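PDB 6DQX: ribonucleoside-diphosphate reductase, alpha chain from Actinobacillus ureae ATCC 25976, which probably reduces ribonucleoside diphosphates to deoxyribonucleoside diphosphates as the catalytic subunit of a class Id ribonucleotide reductase. Local coordinates for residues D197-G202 / L207-V212; P246-K251 / Q537-A542; I278-S283 / N408-S413; C290-M295 / S413-K418. One frame throughout, in Å; residues are numbered along the deposited sequence.

From the N terminus, contact 1 comes first: 197-202 turns back on 207-212 across only four intervening residues, closing the short loop that leads into strand 209-213. Contact 2 opens next, on strand 247-249, and closes nearly three hundred residues later on helix 532-544. Contacts 3 and 4 lie wholly within that span and cross one another, opening at 278-283 and 290-295 and closing at 408-413 and 413-418, so that Ser413 belongs to both. Contacts 1 and 2 meet through the neighbouring strands 209-213 and 247-249; contacts 3 and 4 join the run up to and along strand 288-296 to the loop before helix 418-423. Phe249 and Met279 link contact 2 to contact 3.

Contact 1 of 4, residues D197-G202 / L207-V212; sequences DIHTEG and LMYYGV. With EDO (1,2-ethanediol), chain I.
Ile198 and Tyr210 form the tight part of this contact, running past each other in opposite directions. CD1 of Ile198 lies over one face of the Tyr210 ring, 4.1 Å from its centroid and 21° off the normal, a CH-pi contact displaced toward the rim. The branch point follows the same face, with Ile198 CB 3.7 Å from Tyr210 CE1. The tyrosine hydroxyl reaches a water at 2.8 Å from Tyr210 OH, in the ring plane, and the same water donates to Ile198 O at 2.7 Å, so a polar bridge spans the end of the apolar patch.

His199 adds the single direct hydrogen bond between the segments: NE2 donates to Met208 O at 2.7 Å, slightly bent (149° at the hydrogen), with the oxygen somewhat out of the imidazole plane. The edge of the same ring brings CE1 to 4.0 Å from Tyr209 CD1. The ring is delivered by a type II beta turn, Asp197 to Thr200, in which His199 takes the third place with positive phi; Asp197 O accepts from both N and OG1 of Thr200.

The solvent side is looser: Leu207, exposed at the margin, points its side chain away from the turn. Beyond the contact, Asp197 OD2 accepts from O1 of an ethanediol, probably a crystallisation additive, at 2.7 Å. In the fold, the turn follows helix 192-195, whose Trp195 packs on Met208 and Tyr210. Helix 156-170 touches Ile198 through Phe158, and strand 209-213 runs between strands 181-186 and 247-249.

Contact 2 of 4, residues P246-K251 / Q537-A542; sequences PYLFFK and QLYLTA
Leu248 and Tyr539 make the CH-pi part of this buried contact. The leucine meets the ring with one methyl: CD1 sits over a face, 4.2 Å from the centroid and 27° off the normal, and its shortest approach is 3.7 Å to Tyr539 CD1. The leucine comes in roughly perpendicular to the tyrosine side chain. Leu248 has CG anti to its carbonyl carbon (chi1 -64°) and an extended second torsion, which together carry CD1 straight out from the strand to the helix.

Looser van der Waals packing comes from Phe250, two residues on and pointing the same way. The rim atoms of its ring reach the helix: Phe250 CE2 is 4.2 Å from Ala542 CB and Phe250 CZ 3.9 Å from Tyr539 O. The backbone bends here, Phe250 being the centre of an inverse gamma turn and the N-cap residue of helix 251-256.

Polar groups act within or beyond the segments. Tyr539 OH is hydrogen-bonded to Gln553, which ties the far end of the ring to strand 549-554. In the helix, Gln537 O accepts Thr541 N at 2.8 Å and Thr541 OG1 at 2.9 Å, from opposite faces of its carbonyl plane.

The strand-to-helix packing is that of an alpha/beta barrel wall. Strand 247-249 runs parallel to 209-213 on one side and antiparallel to 549-554 on the other; helix 532-544 covers it together with helix 227-243, whose Leu236 touches Leu248 and whose Leu237 touches Tyr539.

Contact 3 of 4, residues I278-S283 / N408-S413; sequences IMLPSS and NTTLMS
Thr410 OG1 is hydrogen-bonded to Leu346 O and at the same time lies 3.7 Å from CD2 of Leu280. The leucine methyl does not touch the hydroxyl alone: Thr410 CG2 is also 3.7 Å from Leu280 CD2, so the methyl rests against both branches of the threonine. With chi1 at 65°, OG1 is tucked over the threonine backbone and CG2 stands beside N, opening the fork toward the leucine. Leu280 approaches at a slant; with CD1 extended (chi2 171°), CD2 is the branch turned aside, and it meets Thr410.

Both segments are irregular connections in the ten-stranded alpha/beta barrel of ribonucleotide reductases. Residues 278-283 precede strand 288-296, within the connection between half-barrels that carries the finger loop in this family, while 408-413 is bound by backbone hydrogen bonds from Leu411 and Ser413 to Leu348 of strand 347-351.

The second touch is lighter. Ile278 folds CD1 back (chi2 -68°), bringing it to 4.2 Å from Ser413 OG, where the backbones come nearest, 6.5 Å between the CA atoms of Ile278 and Ser413. Gln518 spans the two segments: its OE1 accepts Met279 N, and its backbone is hydrogen-bonded to Met412.

Contact 4 of 4, residues C290-M295 / S413-K418; sequences CCLSSM and SIAPTK
Leu292 and Ala415 meet methyl to methyl where strand 288-296, which opens the second half of the alpha/beta barrel, faces the loop before helix 418-423. The strand alternates its side chains: Leu292 and Ser294 point at segment 413-418, whereas Ser293 between them packs against Leu316 of helix 308-327. From the loop, Ala415 and Thr417 point back, again two residues apart, so the side chains pair off.

In the first pair, Leu292 CD2 is 3.8 Å from Ala415 CB. The leucine's first torsion (75°) tucks CG over its own backbone; the second (82°) turns CD1 off to the flank and leaves CD2 nearly anti to CA, as the branch that reaches out to Ala415 CB.

In the second pair, Ser294 OG faces the methyl of Thr417, with 4.1 Å between Ser294 OG and Thr417 CG2. The threonine is split by its torsion (chi1 67°): CG2 faces the strand, while OG1 is hydrogen-bonded to Ser430 N and Ser421 OG. Thr417 occupies the N-cap position of helix 418-423 without a side-chain capping bond; in class I relatives the start of the corresponding helix lies near the substrate diphosphate.

On the strand's other side, Ser293 OG donates to Leu292 O at 2.7 Å.

Contact 1 of 4, residues D197-G202 / L207-V212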
loop_
_atom_site.group_PDB
_atom_site.type_symbol
_atom_site.label_atom_id
_atom_site.label_comp_id
_atom_site.label_asym_id
_atom_site.label_seq_id
_atom_site.Cartn_x
_atom_site.Cartn_y
_atom_site.Cartn_z
ATOM N N ASP A 197 -17.761 -12.530 -1.246
ATOM C CA ASP A 197 -18.030 -11.891 -2.544
ATOM C C ASP A 197 -16.784 -11.470 -3.314
ATOM O O ASP A 197 -16.889 -10.876 -4.370
ATOM C CB ASP A 197 -19.003 -10.704 -2.360
ATOM C CG ASP A 197 -20.403 -11.159 -1.984
ATOM O OD1 ASP A 197 -20.766 -12.313 -2.264
ATOM O OD2 ASP A 197 -21.137 -10.369 -1.381
ATOM N N ILE A 198 -15.588 -11.805 -2.812
ATOM C CA ILE A 198 -14.362 -11.599 -3.563
ATOM C C ILE A 198 -14.486 -12.250 -4.957
ATOM O O ILE A 198 -15.037 -13.325 -5.064
ATOM C CB ILE A 198 -13.144 -12.179 -2.781
ATOM C CG1 ILE A 198 -12.752 -11.201 -1.665
ATOM C CG2 ILE A 198 -11.972 -12.450 -3.706
ATOM C CD1 ILE A 198 -11.636 -11.659 -0.740
ATOM N N HIS A 199 -13.998 -11.563 -5.988
ATOM C CA HIS A 199 -14.071 -11.994 -7.414
ATOM C C HIS A 199 -15.453 -11.819 -8.127
ATOM O O HIS A 199 -15.517 -11.948 -9.356
ATOM C CB HIS A 199 -13.531 -13.424 -7.627
ATOM C CG HIS A 199 -12.060 -13.570 -7.367
ATOM N ND1 HIS A 199 -11.355 -14.698 -7.727
ATOM C CD2 HIS A 199 -11.154 -12.724 -6.814
ATOM C CE1 HIS A 199 -10.087 -14.555 -7.375
ATOM N NE2 HIS A 199 -9.939 -13.368 -6.813
ATOM N N THR A 200 -16.527 -11.515 -7.397
ATOM C CA THR A 200 -17.847 -11.256 -8.035
ATOM C C THR A 200 -17.843 -9.955 -8.819
ATOM O O THR A 200 -17.003 -9.077 -8.585
ATOM C CB THR A 200 -19.003 -11.169 -7.014
ATOM O OG1 THR A 200 -18.804 -10.055 -6.127
ATOM C CG2 THR A 200 -19.132 -12.446 -6.231
ATOM N N GLU A 201 -18.817 -9.821 -9.729
ATOM C CA GLU A 201 -18.876 -8.693 -10.649
ATOM C C GLU A 201 -18.800 -7.346 -9.919
ATOM O O GLU A 201 -19.555 -7.104 -9.010
ATOM C CB GLU A 201 -20.178 -8.759 -11.461
ATOM C CG GLU A 201 -20.192 -7.862 -12.680
ATOM C CD GLU A 201 -21.589 -7.682 -13.267
ATOM O OE1 GLU A 201 -22.529 -8.442 -12.912
ATOM O OE2 GLU A 201 -21.737 -6.753 -14.085
ATOM N N GLY A 202 -17.865 -6.484 -10.309
ATOM C CA GLY A 202 -17.707 -5.169 -9.672
ATOM C C GLY A 202 -17.059 -5.119 -8.277
ATOM O O GLY A 202 -16.719 -4.021 -7.802
ATOM N N LEU A 207 -7.975 -9.601 -7.965
ATOM C CA LEU A 207 -6.642 -10.142 -8.299
ATOM C C LEU A 207 -6.151 -11.135 -7.256
ATOM O O LEU A 207 -5.616 -12.180 -7.610
ATOM C CB LEU A 207 -5.606 -9.022 -8.474
ATOM C CG LEU A 207 -5.965 -7.900 -9.472
ATOM C CD1 LEU A 207 -4.739 -7.054 -9.807
ATOM C CD2 LEU A 207 -6.590 -8.433 -10.752
ATOM N N MET A 208 -6.301 -10.794 -5.981
ATOM C CA MET A 208 -5.807 -11.646 -4.914
ATOM C C MET A 208 -6.730 -12.837 -4.733
ATOM O O MET A 208 -7.944 -12.783 -5.043
ATOM C CB MET A 208 -5.625 -10.887 -3.604
ATOM C CG MET A 208 -6.877 -10.360 -2.956
ATOM S SD MET A 208 -6.537 -9.668 -1.333
ATOM C CE MET A 208 -6.916 -11.039 -0.265
ATOM N N TYR A 209 -6.138 -13.932 -4.272
ATOM C CA TYR A 209 -6.912 -15.110 -3.877
ATOM C C TYR A 209 -7.212 -15.067 -2.390
ATOM O O TYR A 209 -6.687 -14.219 -1.651
ATOM C CB TYR A 209 -6.126 -16.381 -4.206
ATOM C CG TYR A 209 -5.759 -16.482 -5.653
ATOM C CD1 TYR A 209 -6.751 -16.624 -6.630
ATOM C CD2 TYR A 209 -4.425 -16.427 -6.059
ATOM C CE1 TYR A 209 -6.423 -16.706 -7.976
ATOM C CE2 TYR A 209 -4.078 -16.511 -7.409
ATOM C CZ TYR A 209 -5.081 -16.650 -8.358
ATOM O OH TYR A 209 -4.738 -16.722 -9.691
ATOM N N TYR A 210 -8.075 -15.966 -1.933
ATOM C CA TYR A 210 -8.321 -16.121 -0.520
ATOM C C TYR A 210 -8.667 -17.533 -0.108
ATOM O O TYR A 210 -9.093 -18.356 -0.920
ATOM C CB TYR A 210 -9.379 -15.140 0.042
ATOM C CG TYR A 210 -10.839 -15.439 -0.317
ATOM C CD1 TYR A 210 -11.265 -15.447 -1.635
ATOM C CD2 TYR A 210 -11.756 -15.730 0.668
ATOM C CE1 TYR A 210 -12.589 -15.737 -1.965
ATOM C CE2 TYR A 210 -13.074 -16.014 0.366
ATOM C CZ TYR A 210 -13.479 -16.000 -0.948
ATOM O OH TYR A 210 -14.773 -16.303 -1.197
ATOM N N GLY A 211 -8.446 -17.763 1.181
ATOM C CA GLY A 211 -8.784 -18.978 1.865
ATOM C C GLY A 211 -9.585 -18.688 3.103
ATOM O O GLY A 211 -9.471 -17.610 3.713
ATOM N N VAL A 212 -10.385 -19.668 3.495
ATOM C CA VAL A 212 -11.223 -19.579 4.671
ATOM C C VAL A 212 -10.806 -20.621 5.698
ATOM O O VAL A 212 -10.694 -21.828 5.385
ATOM C CB VAL A 212 -12.709 -19.722 4.305
ATOM C CG1 VAL A 212 -13.555 -19.775 5.572
ATOM C CG2 VAL A 212 -13.135 -18.543 3.426
HETATM C C1 EDO I . -20.591 -7.370 -0.648
HETATM O O1 EDO I . -20.481 -8.379 0.365
HETATM C C2 EDO I . -21.699 -6.417 -0.242
HETATM O O2 EDO I . -21.175 -5.592 0.804
HETATM O O HOH W 1 -15.571 -15.697 -3.833
#

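Contact 2 of 4, residues P246-K251 / Q537-A542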
loop_
_atom_site.group_PDB
_atom_site.type_symbol
_atom_site.label_atom_id
_atom_site.label_comp_id
_atom_site.label_asym_id
_atom_site.label_seq_id
_atom_site.Cartn_x
_atom_site.Cartn_y
_atom_site.Cartn_z
ATOM N N PRO A 246 -13.203 -20.031 -2.383
ATOM C CA PRO A 246 -11.946 -19.971 -1.600
ATOM C C PRO A 246 -11.232 -21.301 -1.415
ATOM O O PRO A 246 -11.860 -22.343 -1.432
ATOM C CB PRO A 246 -12.428 -19.500 -0.223
ATOM C CG PRO A 246 -13.858 -19.933 -0.140
ATOM C CD PRO A 246 -14.388 -19.828 -1.535
ATOM N N TYR A 247 -9.941 -21.228 -1.132
ATOM C CA TYR A 247 -9.231 -22.354 -0.495
ATOM C C TYR A 247 -9.832 -22.657 0.879
ATOM O O TYR A 247 -10.411 -21.787 1.542
ATOM C CB TYR A 247 -7.722 -22.028 -0.330
ATOM C CG TYR A 247 -7.067 -21.417 -1.554
ATOM C CD1 TYR A 247 -7.458 -21.790 -2.825
ATOM C CD2 TYR A 247 -6.034 -20.478 -1.433
ATOM C CE1 TYR A 247 -6.866 -21.260 -3.947
ATOM C CE2 TYR A 247 -5.433 -19.934 -2.566
ATOM C CZ TYR A 247 -5.866 -20.327 -3.814
ATOM O OH TYR A 247 -5.304 -19.815 -4.980
ATOM N N LEU A 248 -9.730 -23.914 1.309
ATOM C CA LEU A 248 -10.139 -24.306 2.637
ATOM C C LEU A 248 -8.911 -24.606 3.479
ATOM O O LEU A 248 -8.018 -25.318 3.035
ATOM C CB LEU A 248 -11.035 -25.525 2.560
ATOM C CG LEU A 248 -12.353 -25.244 1.820
ATOM C CD1 LEU A 248 -13.082 -26.549 1.567
ATOM C CD2 LEU A 248 -13.215 -24.287 2.628
ATOM N N PHE A 249 -8.879 -24.044 4.683
ATOM C CA PHE A 249 -7.807 -24.308 5.655
ATOM C C PHE A 249 -8.490 -24.877 6.880
ATOM O O PHE A 249 -9.220 -24.176 7.606
ATOM C CB PHE A 249 -7.016 -23.032 5.925
ATOM C CG PHE A 249 -5.963 -23.168 6.985
ATOM C CD1 PHE A 249 -4.805 -23.889 6.752
ATOM C CD2 PHE A 249 -6.118 -22.558 8.213
ATOM C CE1 PHE A 249 -3.826 -23.997 7.739
ATOM C CE2 PHE A 249 -5.150 -22.663 9.199
ATOM C CZ PHE A 249 -4.009 -23.396 8.962
ATOM N N PHE A 250 -8.330 -26.186 7.085
ATOM C CA PHE A 250 -8.897 -26.845 8.267
ATOM C C PHE A 250 -7.970 -26.668 9.448
ATOM O O PHE A 250 -7.104 -27.480 9.726
ATOM C CB PHE A 250 -9.185 -28.316 7.964
ATOM C CG PHE A 250 -10.222 -28.497 6.911
ATOM C CD1 PHE A 250 -11.495 -27.968 7.102
ATOM C CD2 PHE A 250 -9.940 -29.157 5.723
ATOM C CE1 PHE A 250 -12.468 -28.119 6.124
ATOM C CE2 PHE A 250 -10.918 -29.303 4.742
ATOM C CZ PHE A 250 -12.175 -28.789 4.957
ATOM N N LYS A 251 -8.197 -25.569 10.166
ATOM C CA LYS A 251 -7.211 -25.050 11.098
ATOM C C LYS A 251 -6.960 -25.967 12.276
ATOM O O LYS A 251 -5.851 -26.006 12.827
ATOM C CB LYS A 251 -7.607 -23.632 11.560
ATOM C CG LYS A 251 -8.984 -23.512 12.210
ATOM C CD LYS A 251 -9.253 -22.055 12.584
ATOM C CE LYS A 251 -10.722 -21.790 12.827
ATOM N NZ LYS A 251 -10.937 -20.410 13.372
ATOM N N GLN A 537 -20.692 -33.411 1.302
ATOM C CA GLN A 537 -20.152 -34.605 1.971
ATOM C C GLN A 537 -18.656 -34.798 1.699
ATOM O O GLN A 537 -17.932 -35.176 2.613
ATOM C CB GLN A 537 -20.942 -35.896 1.637
ATOM C CG GLN A 537 -20.556 -37.121 2.491
ATOM C CD GLN A 537 -20.665 -36.868 4.002
ATOM O OE1 GLN A 537 -21.724 -36.487 4.500
ATOM N NE2 GLN A 537 -19.553 -37.055 4.733
ATOM N N LEU A 538 -18.199 -34.521 0.473
ATOM C CA LEU A 538 -16.783 -34.701 0.149
ATOM C C LEU A 538 -15.903 -33.804 1.016
ATOM O O LEU A 538 -14.946 -34.284 1.596
ATOM C CB LEU A 538 -16.494 -34.447 -1.329
ATOM C CG LEU A 538 -15.085 -34.800 -1.796
ATOM C CD1 LEU A 538 -14.839 -36.297 -1.702
ATOM C CD2 LEU A 538 -14.869 -34.327 -3.221
ATOM N N TYR A 539 -16.223 -32.502 1.096
ATOM C CA TYR A 539 -15.456 -31.590 1.953
ATOM C C TYR A 539 -15.534 -31.926 3.447
ATOM O O TYR A 539 -14.535 -31.841 4.176
ATOM C CB TYR A 539 -15.843 -30.113 1.692
ATOM C CG TYR A 539 -15.458 -29.613 0.312
ATOM C CD1 TYR A 539 -14.159 -29.693 -0.138
ATOM C CD2 TYR A 539 -16.405 -29.068 -0.550
ATOM C CE1 TYR A 539 -13.805 -29.240 -1.392
ATOM C CE2 TYR A 539 -16.058 -28.610 -1.815
ATOM C CZ TYR A 539 -14.747 -28.708 -2.232
ATOM O OH TYR A 539 -14.355 -28.265 -3.452
ATOM N N LEU A 540 -16.702 -32.342 3.909
ATOM C CA LEU A 540 -16.844 -32.765 5.294
ATOM C C LEU A 540 -15.990 -34.016 5.581
ATOM O O LEU A 540 -15.352 -34.123 6.641
ATOM C CB LEU A 540 -18.303 -33.025 5.631
ATOM C CG LEU A 540 -19.221 -31.791 5.610
ATOM C CD1 LEU A 540 -20.671 -32.221 5.819
ATOM C CD2 LEU A 540 -18.789 -30.776 6.643
ATOM N N THR A 541 -15.977 -34.938 4.637
ATOM C CA THR A 541 -15.110 -36.121 4.737
ATOM C C THR A 541 -13.634 -35.720 4.781
ATOM O O THR A 541 -12.880 -36.262 5.600
ATOM C CB THR A 541 -15.388 -37.083 3.596
ATOM O OG1 THR A 541 -16.726 -37.577 3.752
ATOM C CG2 THR A 541 -14.404 -38.250 3.587
ATOM N N ALA A 542 -13.256 -34.735 3.961
ATOM C CA ALA A 542 -11.885 -34.212 3.965
ATOM C C ALA A 542 -11.463 -33.771 5.351
ATOM O O ALA A 542 -10.399 -34.181 5.843
ATOM C CB ALA A 542 -11.722 -33.075 2.967
#

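Contact 3 of 4, residues I278-S283 / N408-S413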
loop_
_atom_site.group_PDB
_atom_site.type_symbol
_atom_site.label_atom_id
_atom_site.label_comp_id
_atom_site.label_asym_id
_atom_site.label_seq_id
_atom_site.Cartn_x
_atom_site.Cartn_y
_atom_site.Cartn_z
ATOM N N ILE A 278 1.664 -25.248 2.727
ATOM C CA ILE A 278 2.539 -24.870 3.843
ATOM C C ILE A 278 1.753 -24.832 5.146
ATOM O O ILE A 278 0.588 -24.444 5.171
ATOM C CB ILE A 278 3.216 -23.502 3.554
ATOM C CG1 ILE A 278 4.095 -23.627 2.288
ATOM C CG2 ILE A 278 4.026 -23.007 4.744
ATOM C CD1 ILE A 278 5.312 -24.522 2.449
ATOM N N MET A 279 2.411 -25.247 6.232
ATOM C CA MET A 279 1.793 -25.303 7.577
ATOM C C MET A 279 2.818 -24.841 8.591
ATOM O O MET A 279 3.424 -25.653 9.303
ATOM C CB MET A 279 1.299 -26.732 7.901
ATOM C CG MET A 279 0.310 -27.278 6.884
ATOM S SD MET A 279 -1.289 -26.551 7.147
ATOM C CE MET A 279 -2.063 -26.635 5.540
ATOM N N LEU A 280 3.014 -23.515 8.651
ATOM C CA LEU A 280 4.058 -22.938 9.497
ATOM C C LEU A 280 3.469 -21.754 10.282
ATOM O O LEU A 280 2.484 -21.150 9.837
ATOM C CB LEU A 280 5.239 -22.454 8.674
ATOM C CG LEU A 280 5.977 -23.522 7.872
ATOM C CD1 LEU A 280 6.974 -22.870 6.926
ATOM C CD2 LEU A 280 6.676 -24.491 8.821
ATOM N N PRO A 281 4.042 -21.470 11.455
ATOM C CA PRO A 281 3.503 -20.431 12.326
ATOM C C PRO A 281 4.004 -19.053 11.907
ATOM O O PRO A 281 5.189 -18.895 11.570
ATOM C CB PRO A 281 4.067 -20.802 13.700
ATOM C CG PRO A 281 5.350 -21.498 13.417
ATOM C CD PRO A 281 5.055 -22.282 12.156
ATOM N N SER A 282 3.102 -18.080 11.919
ATOM C CA SER A 282 3.464 -16.675 11.712
ATOM C C SER A 282 2.993 -15.904 12.941
ATOM O O SER A 282 2.135 -16.375 13.687
ATOM C CB SER A 282 2.852 -16.141 10.423
ATOM O OG SER A 282 1.472 -16.408 10.370
ATOM N N SER A 283 3.604 -14.742 13.192
ATOM C CA SER A 283 3.298 -13.985 14.416
ATOM C C SER A 283 3.652 -12.524 14.193
ATOM O O SER A 283 4.159 -12.161 13.152
ATOM C CB SER A 283 4.150 -14.501 15.573
ATOM O OG SER A 283 5.498 -14.256 15.279
ATOM N N ASN A 408 15.923 -28.654 11.112
ATOM C CA ASN A 408 14.773 -28.075 10.398
ATOM C C ASN A 408 13.474 -28.419 11.089
ATOM O O ASN A 408 13.231 -29.574 11.414
ATOM C CB ASN A 408 14.743 -28.654 9.008
ATOM C CG ASN A 408 16.091 -28.571 8.338
ATOM O OD1 ASN A 408 16.820 -29.574 8.257
ATOM N ND2 ASN A 408 16.477 -27.359 7.919
ATOM N N THR A 409 12.622 -27.416 11.327
ATOM C CA THR A 409 11.402 -27.655 12.100
ATOM C C THR A 409 10.448 -28.571 11.354
ATOM O O THR A 409 9.797 -29.449 11.965
ATOM C CB THR A 409 10.663 -26.359 12.485
ATOM O OG1 THR A 409 10.413 -25.594 11.307
ATOM C CG2 THR A 409 11.459 -25.563 13.495
ATOM N N THR A 410 10.402 -28.375 10.033
ATOM C CA THR A 410 9.646 -29.196 9.117
ATOM C C THR A 410 10.536 -29.588 7.942
ATOM O O THR A 410 11.470 -28.868 7.587
ATOM C CB THR A 410 8.400 -28.439 8.563
ATOM O OG1 THR A 410 8.831 -27.322 7.763
ATOM C CG2 THR A 410 7.519 -27.994 9.730
ATOM N N LEU A 411 10.226 -30.729 7.343
ATOM C CA LEU A 411 10.950 -31.292 6.225
ATOM C C LEU A 411 10.138 -31.451 4.931
ATOM O O LEU A 411 10.732 -31.334 3.847
ATOM C CB LEU A 411 11.511 -32.669 6.606
ATOM C CG LEU A 411 12.810 -32.694 7.433
ATOM C CD1 LEU A 411 13.918 -31.905 6.721
ATOM C CD2 LEU A 411 12.603 -32.188 8.837
ATOM N N MET A 412 8.838 -31.708 5.019
ATOM C CA MET A 412 8.054 -32.107 3.832
ATOM C C MET A 412 6.762 -31.365 3.605
ATOM O O MET A 412 6.020 -31.101 4.538
ATOM C CB MET A 412 7.748 -33.625 3.869
ATOM C CG MET A 412 8.983 -34.483 3.652
ATOM S SD MET A 412 8.637 -36.249 3.787
ATOM C CE MET A 412 7.674 -36.366 2.278
ATOM N N SER A 413 6.484 -31.087 2.338
ATOM C CA SER A 413 5.242 -30.444 1.941
ATOM C C SER A 413 4.999 -30.785 0.496
ATOM O O SER A 413 5.953 -30.828 -0.302
ATOM C CB SER A 413 5.353 -28.909 2.108
ATOM O OG SER A 413 6.316 -28.369 1.237
#

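Contact 4 of 4, residues C290-M295 / S413-K418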
loop_
_atom_site.group_PDB
_atom_site.type_symbol
_atom_site.label_atom_id
_atom_site.label_comp_id
_atom_site.label_asym_id
_atom_site.label_seq_id
_atom_site.Cartn_x
_atom_site.Cartn_y
_atom_site.Cartn_z
ATOM N N CYS A 290 9.805 -20.667 3.330
ATOM C CA CYS A 290 10.195 -22.068 3.112
ATOM C C CYS A 290 10.741 -22.199 1.697
ATOM O O CYS A 290 10.453 -21.378 0.838
ATOM C CB CYS A 290 8.965 -22.958 3.304
ATOM S SG CYS A 290 9.314 -24.708 3.540
ATOM N N CYS A 291 11.537 -23.218 1.450
ATOM C CA CYS A 291 12.004 -23.481 0.100
ATOM C C CYS A 291 11.631 -24.892 -0.249
ATOM O O CYS A 291 11.319 -25.703 0.632
ATOM C CB CYS A 291 13.487 -23.270 -0.034
ATOM S SG CYS A 291 14.453 -24.270 1.082
ATOM N N LEU A 292 11.640 -25.177 -1.527
ATOM C CA LEU A 292 11.161 -26.465 -1.989
ATOM C C LEU A 292 11.979 -26.993 -3.117
ATOM O O LEU A 292 12.631 -26.255 -3.847
ATOM C CB LEU A 292 9.687 -26.397 -2.372
ATOM C CG LEU A 292 9.200 -25.745 -3.655
ATOM C CD1 LEU A 292 9.306 -26.678 -4.857
ATOM C CD2 LEU A 292 7.746 -25.278 -3.527
ATOM N N SER A 293 11.946 -28.309 -3.216
ATOM C CA SER A 293 12.374 -29.038 -4.380
ATOM C C SER A 293 11.696 -30.404 -4.203
ATOM O O SER A 293 11.087 -30.650 -3.157
ATOM C CB SER A 293 13.899 -29.124 -4.474
ATOM O OG SER A 293 14.486 -27.901 -4.895
ATOM N N SER A 294 11.743 -31.239 -5.225
ATOM C CA SER A 294 10.833 -32.401 -5.305
ATOM C C SER A 294 11.499 -33.666 -5.816
ATOM O O SER A 294 12.316 -33.633 -6.748
ATOM C CB SER A 294 9.638 -32.082 -6.202
ATOM O OG SER A 294 9.157 -30.743 -5.977
ATOM N N MET A 295 11.137 -34.773 -5.188
ATOM C CA MET A 295 11.580 -36.088 -5.638
ATOM C C MET A 295 10.672 -36.622 -6.741
ATOM O O MET A 295 9.472 -36.562 -6.623
ATOM C CB MET A 295 11.584 -37.072 -4.474
ATOM C CG MET A 295 12.626 -36.788 -3.388
ATOM S SD MET A 295 14.343 -36.812 -3.903
ATOM C CE MET A 295 14.520 -38.454 -4.585
ATOM N N SER A 413 6.484 -31.087 2.338
ATOM C CA SER A 413 5.242 -30.444 1.941
ATOM C C SER A 413 4.999 -30.785 0.496
ATOM O O SER A 413 5.953 -30.828 -0.302
ATOM C CB SER A 413 5.353 -28.909 2.108
ATOM O OG SER A 413 6.316 -28.369 1.237
ATOM N N ILE A 414 3.743 -30.940 0.107
ATOM C CA ILE A 414 3.454 -31.348 -1.276
ATOM C C ILE A 414 2.850 -30.198 -2.073
ATOM O O ILE A 414 1.635 -30.040 -2.168
ATOM C CB ILE A 414 2.565 -32.630 -1.336
ATOM C CG1 ILE A 414 3.100 -33.714 -0.406
ATOM C CG2 ILE A 414 2.401 -33.112 -2.773
ATOM C CD1 ILE A 414 4.545 -34.098 -0.621
ATOM N N ALA A 415 3.737 -29.384 -2.624
ATOM C CA ALA A 415 3.350 -28.268 -3.481
ATOM C C ALA A 415 2.857 -28.700 -4.880
ATOM O O ALA A 415 3.138 -29.811 -5.345
ATOM C CB ALA A 415 4.525 -27.326 -3.625
ATOM N N PRO A 416 2.165 -27.788 -5.589
ATOM C CA PRO A 416 1.831 -28.051 -6.984
ATOM C C PRO A 416 3.115 -28.021 -7.812
ATOM O O PRO A 416 4.082 -27.367 -7.425
ATOM C CB PRO A 416 0.928 -26.854 -7.360
ATOM C CG PRO A 416 0.549 -26.221 -6.064
ATOM C CD PRO A 416 1.728 -26.433 -5.186
ATOM N N THR A 417 3.176 -28.761 -8.900
ATOM C CA THR A 417 4.442 -28.849 -9.661
ATOM C C THR A 417 4.193 -28.788 -11.175
ATOM O O THR A 417 4.885 -29.458 -11.933
ATOM C CB THR A 417 5.249 -30.143 -9.340
ATOM O OG1 THR A 417 4.535 -31.273 -9.813
ATOM C CG2 THR A 417 5.547 -30.308 -7.877
ATOM N N LYS A 418 3.247 -27.967 -11.631
ATOM C CA LYS A 418 2.848 -28.034 -13.052
ATOM C C LYS A 418 4.029 -27.741 -13.997
ATOM O O LYS A 418 4.323 -28.534 -14.885
ATOM C CB LYS A 418 1.658 -27.114 -13.351
ATOM C CG LYS A 418 0.372 -27.476 -12.606
ATOM C CD LYS A 418 -0.275 -28.771 -13.073
ATOM C CE LYS A 418 -1.313 -29.294 -12.074
ATOM N NZ LYS A 418 -2.569 -28.501 -11.984
#